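Local coordinates for AlyGC (Glaciecola chathamensis, PDB 5GKD), which cleaves the polysaccharide alginate as a lyase of polysaccharide lyase family 6, with a calcium ion bound in its structure, at residues 313-318 / 343-348; 351-356 / 376-381; 368-373 / 382-387. One frame throughout, in Å; residues are numbered along the deposited sequence.

Interaction 1: residues 313-318 / 343-348; sequences NNTLVN and NNLIVN
Asn343 runs alongside Asn313, the two side chains pointing the same way with amide planes 8° apart; Asn343 CB lies 3.9 Å from Asn313 ND2, which is hydrogen-bonded to the carbonyl of Gly409. Asn344 lies beside Asn314 in the same way and adds polar bonds. Its OD1 accepts twice, from the backbone N of Asn314 at 2.8 Å and from Asn314 ND2 at 3.1 Å, both donors tilted out of the carbonyl plane. With CG anti to its own carbonyl carbon (chi1 -61°), the Asn344 amide lies beside that of Asn314, nearly in its plane, with OD1 turned to Asn314 ND2, while Asn314 OD1 turns to the backbone N of Asn275 and Asn344 ND2 goes to the carbonyl of Ile311. A leucine in place of Asn344 would probably leave the Asn314 N-H without its acceptor and the Asn314 amide freer to turn. From Leu345 onward the backbones pair in parallel: Leu345 N reaches Asn314 O at 2.9 Å, and Leu345 O receives Leu316 N at 2.7 Å. Leu345 CD2 rests beside Thr315, 4.1 Å from OG1, a hydroxyl bonded to Val410 N. Ile346 takes the other face, its CG1 4.4 Å from Leu316 CD1. Val347 returns to the Leu345 face, and both its N and its O are bonded, to Leu316 O and Asn318 N. Asn348 closes the pairing with its backbone beside Asn318 OD1. Like residues aligned on successive turns, a buried row of asparagines running beside rows of aliphatic side chains, are characteristic of the right-handed parallel beta-helix of the pectate lyase-like fold.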
loop_
_atom_site.group_PDB
_atom_site.type_symbol
_atom_site.label_atom_id
_atom_site.label_comp_id
_atom_site.label_asym_id
_atom_site.label_seq_id
_atom_site.Cartn_x
_atom_site.Cartn_y
_atom_site.Cartn_z
ATOM N N ASN A 313 -4.896 30.335 -40.866
ATOM C CA ASN A 313 -4.959 31.588 -40.107
ATOM C C ASN A 313 -4.655 31.413 -38.621
ATOM O O ASN A 313 -5.198 32.120 -37.778
ATOM C CB ASN A 313 -6.309 32.265 -40.307
ATOM C CG ASN A 313 -6.453 32.810 -41.709
ATOM O OD1 ASN A 313 -7.079 32.198 -42.559
ATOM N ND2 ASN A 313 -5.834 33.955 -41.958
ATOM N N ASN A 314 -3.757 30.503 -38.290
ATOM C CA ASN A 314 -3.238 30.436 -36.940
ATOM C C ASN A 314 -1.945 31.237 -36.814
ATOM O O ASN A 314 -1.158 31.359 -37.756
ATOM C CB ASN A 314 -3.022 28.976 -36.544
ATOM C CG ASN A 314 -4.284 28.167 -36.701
ATOM O OD1 ASN A 314 -5.242 28.341 -35.941
ATOM N ND2 ASN A 314 -4.327 27.331 -37.725
ATOM N N THR A 315 -1.737 31.794 -35.634
ATOM C CA THR A 315 -0.524 32.533 -35.321
ATOM C C THR A 315 0.282 31.731 -34.319
ATOM O O THR A 315 -0.250 31.297 -33.296
ATOM C CB THR A 315 -0.846 33.911 -34.754
ATOM O OG1 THR A 315 -1.413 34.719 -35.786
ATOM C CG2 THR A 315 0.424 34.558 -34.201
ATOM N N LEU A 316 1.558 31.521 -34.610
ATOM C CA LEU A 316 2.419 30.733 -33.741
ATOM C C LEU A 316 3.666 31.551 -33.451
ATOM O O LEU A 316 4.526 31.709 -34.325
ATOM C CB LEU A 316 2.760 29.384 -34.378
ATOM C CG LEU A 316 1.562 28.453 -34.609
ATOM C CD1 LEU A 316 0.969 28.615 -35.979
ATOM C CD2 LEU A 316 1.929 26.975 -34.373
ATOM N N VAL A 317 3.764 32.068 -32.228
ATOM C CA VAL A 317 4.885 32.898 -31.804
ATOM C C VAL A 317 5.711 32.117 -30.798
ATOM O O VAL A 317 5.189 31.687 -29.759
ATOM C CB VAL A 317 4.409 34.220 -31.187
ATOM C CG1 VAL A 317 5.597 35.074 -30.804
ATOM C CG2 VAL A 317 3.516 34.950 -32.124
ATOM N N ASN A 318 7.007 31.970 -31.085
ATOM C CA ASN A 318 7.942 31.238 -30.226
ATOM C C ASN A 318 7.355 29.895 -29.787
ATOM O O ASN A 318 7.392 29.523 -28.614
ATOM C CB ASN A 318 8.358 32.082 -29.022
ATOM C CG ASN A 318 9.134 33.329 -29.433
ATOM O OD1 ASN A 318 9.695 33.381 -30.518
ATOM N ND2 ASN A 318 9.159 34.334 -28.573
ATOM N N ASN A 343 -2.103 30.234 -44.903
ATOM C CA ASN A 343 -2.320 31.559 -44.315
ATOM C C ASN A 343 -1.988 31.608 -42.827
ATOM O O ASN A 343 -2.536 32.420 -42.086
ATOM C CB ASN A 343 -3.748 32.037 -44.573
ATOM C CG ASN A 343 -4.033 32.205 -46.047
ATOM O OD1 ASN A 343 -4.557 31.306 -46.694
ATOM N ND2 ASN A 343 -3.666 33.356 -46.592
ATOM N N ASN A 344 -1.077 30.752 -42.388
ATOM C CA ASN A 344 -0.596 30.777 -41.021
ATOM C C ASN A 344 0.599 31.721 -40.884
ATOM O O ASN A 344 1.246 32.101 -41.859
ATOM C CB ASN A 344 -0.240 29.361 -40.563
ATOM C CG ASN A 344 -1.459 28.425 -40.585
ATOM O OD1 ASN A 344 -2.327 28.511 -39.724
ATOM N ND2 ASN A 344 -1.539 27.574 -41.585
ATOM N N LEU A 345 0.888 32.092 -39.647
ATOM C CA LEU A 345 1.968 33.011 -39.328
ATOM C C LEU A 345 2.819 32.388 -38.239
ATOM O O LEU A 345 2.319 32.076 -37.152
ATOM C CB LEU A 345 1.430 34.373 -38.886
ATOM C CG LEU A 345 2.437 35.357 -38.283
ATOM C CD1 LEU A 345 3.419 35.879 -39.308
ATOM C CD2 LEU A 345 1.713 36.528 -37.635
ATOM N N ILE A 346 4.101 32.216 -38.536
ATOM C CA ILE A 346 5.070 31.610 -37.639
ATOM C C ILE A 346 6.185 32.620 -37.441
ATOM O O ILE A 346 6.895 32.959 -38.393
ATOM C CB ILE A 346 5.630 30.292 -38.201
ATOM C CG1 ILE A 346 4.509 29.298 -38.510
ATOM C CG2 ILE A 346 6.627 29.705 -37.245
ATOM C CD1 ILE A 346 4.982 28.032 -39.205
ATOM N N VAL A 347 6.331 33.108 -36.221
ATOM C CA VAL A 347 7.399 34.017 -35.852
ATOM C C VAL A 347 8.144 33.370 -34.701
ATOM O O VAL A 347 7.559 33.116 -33.641
ATOM C CB VAL A 347 6.875 35.405 -35.456
ATOM C CG1 VAL A 347 8.050 36.309 -35.093
ATOM C CG2 VAL A 347 6.051 36.002 -36.572
ATOM N N ASN A 348 9.427 33.105 -34.905
ATOM C CA ASN A 348 10.232 32.387 -33.926
ATOM C C ASN A 348 11.586 33.064 -33.847
ATOM O O ASN A 348 12.225 33.275 -34.880
ATOM C CB ASN A 348 10.371 30.915 -34.341
ATOM C CG ASN A 348 10.906 30.038 -33.242
ATOM O OD1 ASN A 348 11.741 30.455 -32.458
ATOM N ND2 ASN A 348 10.433 28.808 -33.190
#

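Interaction 2: residues 351-356 / 376-381; sequences GTDGIT and KPSINK
Ser378 and Asp353 meet through two bonds that engage both carboxylate oxygens. The Ser378 hydroxyl donates to Asp353 OD1 at 2.6 Å, meeting the syn lone pair of that oxygen, while the backbone N of Ser378 points almost straight at Asp353 OD2, 2.7 Å away with an N-H...O angle of 179°, though it arrives from above the carboxylate plane. Asp353 holds CG between its backbone N and carbonyl carbon (chi1 63°), which brings OD1 back over its own chain to accept from Ile355 N at 3.1 Å. That last bond makes an Asx turn, leading the chain out of the turn at Gly354 and into strand 355-357 at the end of a row of parallel strands in the beta-helix. OD1 thus takes two protein donors, and OD2 takes Ser378 N together with a water. This water donates to OD2 and accepts from Ile379 N, so it ties the next peptide N-H of the loop to the same carboxylate. A second water donates to Lys376 O and to Ser378 OG and also bonds Thr352 OG1 at 2.9 Å, filling the corner between the two chains. Ser378 OG accordingly gives its proton to the aspartate and accepts from this water. Up to the aspartate's own N-H, the backbones are joined by Lys376 N to Gly351 O and by Asp353 N to Lys376 O, 3.2 Å, each donor lying above the carbonyl plane; Lys376 O therefore has one protein and one water donor. Beyond this polar patch Ile355 CG2 touches Ile379 CD1 at 3.9 Å, the side chains crossing at about a right angle, and Ile355 packs further on Ile322 and Phe324.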
loop_
_atom_site.group_PDB
_atom_site.type_symbol
_atom_site.label_atom_id
_atom_site.label_comp_id
_atom_site.label_asym_id
_atom_site.label_seq_id
_atom_site.Cartn_x
_atom_site.Cartn_y
_atom_site.Cartn_z
ATOM N N GLY A 351 15.847 30.905 -34.331
ATOM C CA GLY A 351 16.643 30.601 -35.498
ATOM C C GLY A 351 16.038 29.581 -36.437
ATOM O O GLY A 351 16.576 29.366 -37.528
ATOM N N THR A 352 14.935 28.963 -36.054
ATOM C CA THR A 352 14.318 27.918 -36.840
ATOM C C THR A 352 12.820 28.170 -36.887
ATOM O O THR A 352 12.267 28.890 -36.053
ATOM C CB THR A 352 14.626 26.539 -36.227
ATOM O OG1 THR A 352 14.279 25.503 -37.142
ATOM C CG2 THR A 352 13.846 26.339 -34.937
ATOM N N ASP A 353 12.158 27.569 -37.871
ATOM C CA ASP A 353 10.704 27.611 -37.883
ATOM C C ASP A 353 10.073 26.610 -36.914
ATOM O O ASP A 353 8.848 26.568 -36.807
ATOM C CB ASP A 353 10.182 27.397 -39.307
ATOM C CG ASP A 353 10.533 26.037 -39.878
ATOM O OD1 ASP A 353 11.223 25.236 -39.214
ATOM O OD2 ASP A 353 10.122 25.770 -41.022
ATOM N N GLY A 354 10.874 25.819 -36.206
ATOM C CA GLY A 354 10.399 24.841 -35.258
ATOM C C GLY A 354 9.788 23.590 -35.855
ATOM O O GLY A 354 9.330 22.728 -35.098
ATOM N N ILE A 355 9.795 23.439 -37.175
ATOM C CA ILE A 355 9.072 22.353 -37.826
ATOM C C ILE A 355 9.955 21.116 -37.918
ATOM O O ILE A 355 11.125 21.199 -38.307
ATOM C CB ILE A 355 8.588 22.779 -39.216
ATOM C CG1 ILE A 355 7.504 23.848 -39.089
ATOM C CG2 ILE A 355 8.107 21.581 -39.991
ATOM C CD1 ILE A 355 7.208 24.575 -40.405
ATOM N N THR A 356 9.385 19.962 -37.562
ATOM C CA THR A 356 10.022 18.675 -37.791
ATOM C C THR A 356 9.013 17.743 -38.448
ATOM O O THR A 356 7.901 17.579 -37.942
ATOM C CB THR A 356 10.529 18.046 -36.486
ATOM O OG1 THR A 356 11.394 18.958 -35.806
ATOM C CG2 THR A 356 11.301 16.755 -36.774
ATOM N N LYS A 376 15.148 29.846 -40.243
ATOM C CA LYS A 376 15.437 28.815 -41.231
ATOM C C LYS A 376 14.189 27.997 -41.541
ATOM O O LYS A 376 13.686 27.284 -40.666
ATOM C CB LYS A 376 16.542 27.886 -40.712
ATOM C CG LYS A 376 17.898 28.038 -41.367
ATOM C CD LYS A 376 18.713 29.133 -40.716
ATOM C CE LYS A 376 20.013 29.365 -41.463
ATOM N NZ LYS A 376 20.642 30.653 -41.079
ATOM N N PRO A 377 13.650 28.075 -42.756
ATOM C CA PRO A 377 12.468 27.276 -43.093
ATOM C C PRO A 377 12.843 25.815 -43.266
ATOM O O PRO A 377 13.824 25.492 -43.934
ATOM C CB PRO A 377 11.989 27.882 -44.414
ATOM C CG PRO A 377 13.201 28.499 -45.000
ATOM C CD PRO A 377 14.084 28.929 -43.872
ATOM N N SER A 378 12.066 24.931 -42.645
ATOM C CA SER A 378 12.244 23.498 -42.842
ATOM C C SER A 378 11.543 22.997 -44.093
ATOM O O SER A 378 11.814 21.876 -44.527
ATOM C CB SER A 378 11.724 22.708 -41.627
ATOM O OG SER A 378 12.307 23.154 -40.406
ATOM N N ILE A 379 10.644 23.790 -44.668
ATOM C CA ILE A 379 9.876 23.413 -45.850
ATOM C C ILE A 379 9.933 24.579 -46.827
ATOM O O ILE A 379 9.743 25.730 -46.425
ATOM C CB ILE A 379 8.416 23.079 -45.491
ATOM C CG1 ILE A 379 8.357 21.899 -44.527
ATOM C CG2 ILE A 379 7.601 22.789 -46.745
ATOM C CD1 ILE A 379 7.037 21.797 -43.768
ATOM N N ASN A 380 10.179 24.294 -48.107
ATOM C CA ASN A 380 10.349 25.381 -49.086
ATOM C C ASN A 380 9.031 25.864 -49.682
ATOM O O ASN A 380 8.610 27.001 -49.412
ATOM C CB ASN A 380 11.337 24.964 -50.177
ATOM C CG ASN A 380 12.643 25.727 -50.079
ATOM O OD1 ASN A 380 12.818 26.555 -49.181
ATOM N ND2 ASN A 380 13.567 25.456 -50.997
ATOM N N LYS A 381 8.376 25.048 -50.513
ATOM C CA LYS A 381 7.130 25.487 -51.132
ATOM C C LYS A 381 6.073 25.734 -50.064
ATOM O O LYS A 381 5.863 24.907 -49.177
ATOM C CB LYS A 381 6.578 24.457 -52.129
ATOM C CG LYS A 381 7.426 24.105 -53.324
ATOM C CD LYS A 381 6.590 23.885 -54.619
ATOM C CE LYS A 381 5.165 23.339 -54.423
ATOM N NZ LYS A 381 5.065 21.894 -54.009
HETATM O O HOH W 1 14.634 24.851 -39.938
HETATM O O HOH W 2 9.076 26.270 -43.544
#

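Interaction 3: residues 368-373 / 382-387; sequences DNLLNQ and GFEQAD
Gly382 O is gripped twice by Asn369, whose backbone N at 3.1 Å and side-chain ND2 at 3.2 Å reach it from opposite faces of its carbonyl plane. The pincer forms because Asn369 keeps CG beside its own backbone N (chi1 -60°), putting both donors on one side of the residue. ND2 also serves Met341 O, and OD1 accepts from Asn344 N, so the amide is fixed in its rotation. The CB of Asn369 lies over one face of the Phe383 ring, 4.0 Å from the ring centroid, in a CH-pi contact, with ND2 farther out above the rim. Parallel pairing then carries on through Glu384 N to Asn369 O, Leu371 N to Glu384 O at 2.8 Å and Ala386 N to Leu371 O, ending in a weak bond from Gln373 N to Ala386 O. On the face away from Phe383, Leu370 CD1 packs against Ala386 CB at 3.9 Å and against Glu384 CG. Farther on, the Gln373 amide stacks flat on the Asp387 carboxylate, their planes 17° apart. Strand 383-386 diverges by 38° from strand 369-372, which on its other side pairs with strand 339-347; Phe383 also meets Phe366 and Ile346, while Glu384 rests on Tyr408 and Ala386 on Gln405.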
loop_
_atom_site.group_PDB
_atom_site.type_symbol
_atom_site.label_atom_id
_atom_site.label_comp_id
_atom_site.label_asym_id
_atom_site.label_seq_id
_atom_site.Cartn_x
_atom_site.Cartn_y
_atom_site.Cartn_z
ATOM N N ASP A 368 0.782 29.926 -48.870
ATOM C CA ASP A 368 0.628 31.259 -48.288
ATOM C C ASP A 368 0.856 31.276 -46.778
ATOM O O ASP A 368 0.108 31.912 -46.041
ATOM C CB ASP A 368 -0.746 31.845 -48.619
ATOM C CG ASP A 368 -0.955 32.014 -50.106
ATOM O OD1 ASP A 368 0.015 32.382 -50.797
ATOM O OD2 ASP A 368 -2.080 31.754 -50.592
ATOM N N ASN A 369 1.889 30.584 -46.303
ATOM C CA ASN A 369 2.301 30.713 -44.911
ATOM C C ASN A 369 3.487 31.662 -44.809
ATOM O O ASN A 369 4.379 31.636 -45.655
ATOM C CB ASN A 369 2.657 29.354 -44.309
ATOM C CG ASN A 369 1.495 28.389 -44.351
ATOM O OD1 ASN A 369 0.521 28.540 -43.611
ATOM N ND2 ASN A 369 1.581 27.404 -45.230
ATOM N N LEU A 370 3.488 32.506 -43.777
ATOM C CA LEU A 370 4.492 33.549 -43.609
ATOM C C LEU A 370 5.379 33.240 -42.412
ATOM O O LEU A 370 4.884 32.930 -41.318
ATOM C CB LEU A 370 3.852 34.930 -43.435
ATOM C CG LEU A 370 4.850 36.095 -43.417
ATOM C CD1 LEU A 370 5.535 36.216 -44.779
ATOM C CD2 LEU A 370 4.191 37.417 -43.058
ATOM N N LEU A 371 6.680 33.350 -42.631
ATOM C CA LEU A 371 7.738 33.103 -41.670
ATOM C C LEU A 371 8.565 34.370 -41.529
ATOM O O LEU A 371 8.785 35.081 -42.515
ATOM C CB LEU A 371 8.666 31.998 -42.171
ATOM C CG LEU A 371 8.935 30.671 -41.493
ATOM C CD1 LEU A 371 10.060 29.974 -42.245
ATOM C CD2 LEU A 371 9.280 30.856 -40.036
ATOM N N ASN A 372 9.069 34.633 -40.325
ATOM C CA ASN A 372 10.023 35.723 -40.179
ATOM C C ASN A 372 11.375 35.318 -40.768
ATOM O O ASN A 372 11.734 34.137 -40.813
ATOM C CB ASN A 372 10.153 36.161 -38.713
ATOM C CG ASN A 372 10.723 35.082 -37.809
ATOM O OD1 ASN A 372 10.107 34.035 -37.594
ATOM N ND2 ASN A 372 11.885 35.351 -37.238
ATOM N N GLN A 373 12.124 36.325 -41.233
ATOM C CA GLN A 373 13.250 36.070 -42.129
ATOM C C GLN A 373 14.413 35.379 -41.429
ATOM O O GLN A 373 15.197 34.691 -42.089
ATOM C CB GLN A 373 13.725 37.384 -42.748
ATOM C CG GLN A 373 14.092 38.431 -41.715
ATOM C CD GLN A 373 14.514 39.750 -42.335
ATOM O OE1 GLN A 373 14.375 39.965 -43.544
ATOM N NE2 GLN A 373 15.034 40.643 -41.502
ATOM N N GLY A 382 5.385 26.863 -50.176
ATOM C CA GLY A 382 4.277 27.179 -49.306
ATOM C C GLY A 382 4.628 28.042 -48.123
ATOM O O GLY A 382 3.737 28.375 -47.334
ATOM N N PHE A 383 5.895 28.403 -47.961
ATOM C CA PHE A 383 6.321 29.309 -46.905
ATOM C C PHE A 383 7.133 30.436 -47.530
ATOM O O PHE A 383 8.069 30.185 -48.289
ATOM C CB PHE A 383 7.148 28.579 -45.844
ATOM C CG PHE A 383 6.347 27.618 -44.989
ATOM C CD1 PHE A 383 6.030 26.349 -45.444
ATOM C CD2 PHE A 383 5.935 27.986 -43.724
ATOM C CE1 PHE A 383 5.315 25.465 -44.655
ATOM C CE2 PHE A 383 5.215 27.107 -42.923
ATOM C CZ PHE A 383 4.901 25.850 -43.387
ATOM N N GLU A 384 6.761 31.673 -47.243
ATOM C CA GLU A 384 7.568 32.799 -47.668
ATOM C C GLU A 384 8.105 33.499 -46.434
ATOM O O GLU A 384 7.527 33.425 -45.342
ATOM C CB GLU A 384 6.769 33.795 -48.514
ATOM C CG GLU A 384 5.349 34.050 -47.977
ATOM C CD GLU A 384 4.453 34.759 -48.956
ATOM O OE1 GLU A 384 4.793 35.841 -49.444
ATOM O OE2 GLU A 384 3.452 34.145 -49.268
ATOM N N GLN A 385 9.212 34.182 -46.622
ATOM C CA GLN A 385 9.899 34.826 -45.522
ATOM C C GLN A 385 9.850 36.333 -45.685
ATOM O O GLN A 385 9.909 36.852 -46.801
ATOM C CB GLN A 385 11.337 34.356 -45.446
ATOM C CG GLN A 385 11.459 32.888 -45.161
ATOM C CD GLN A 385 12.900 32.480 -45.009
ATOM O OE1 GLN A 385 13.535 32.054 -45.966
ATOM N NE2 GLN A 385 13.430 32.632 -43.804
ATOM N N ALA A 386 9.756 37.028 -44.559
ATOM C CA ALA A 386 9.685 38.482 -44.594
ATOM C C ALA A 386 10.252 39.055 -43.310
ATOM O O ALA A 386 10.371 38.366 -42.296
ATOM C CB ALA A 386 8.250 38.979 -44.802
ATOM N N ASP A 387 10.595 40.334 -43.370
ATOM C CA ASP A 387 10.969 41.088 -42.187
ATOM C C ASP A 387 9.705 41.364 -41.380
ATOM O O ASP A 387 8.890 42.203 -41.760
ATOM C CB ASP A 387 11.666 42.382 -42.595
ATOM C CG ASP A 387 12.287 43.097 -41.424
ATOM O OD1 ASP A 387 12.037 42.683 -40.277
ATOM O OD2 ASP A 387 13.028 44.073 -41.650
#

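Overall arrangement
The three contacts lie on one side of the chain's centre, 10 to 12 Å apart between centres, in the last turns of the N-terminal beta-helix. Interaction 1 closes before the others open; interactions 2 and 3 interlock, since their segments alternate along the chain. Interactions 1 and 3 are successive steps of one row of parallel strands, 310-317, 339-347, 364-372 and 383-386, tied by Asn348 N to Asn372 OD1 and Ile346 N to Leu370 O. Interaction 2 joins strand 355-357, which ends another row, to the loop before strand 383-386. Ile346, Ile355, Leu371 and Phe383 bring the three together by packing, joining the two rows of strands to that loop.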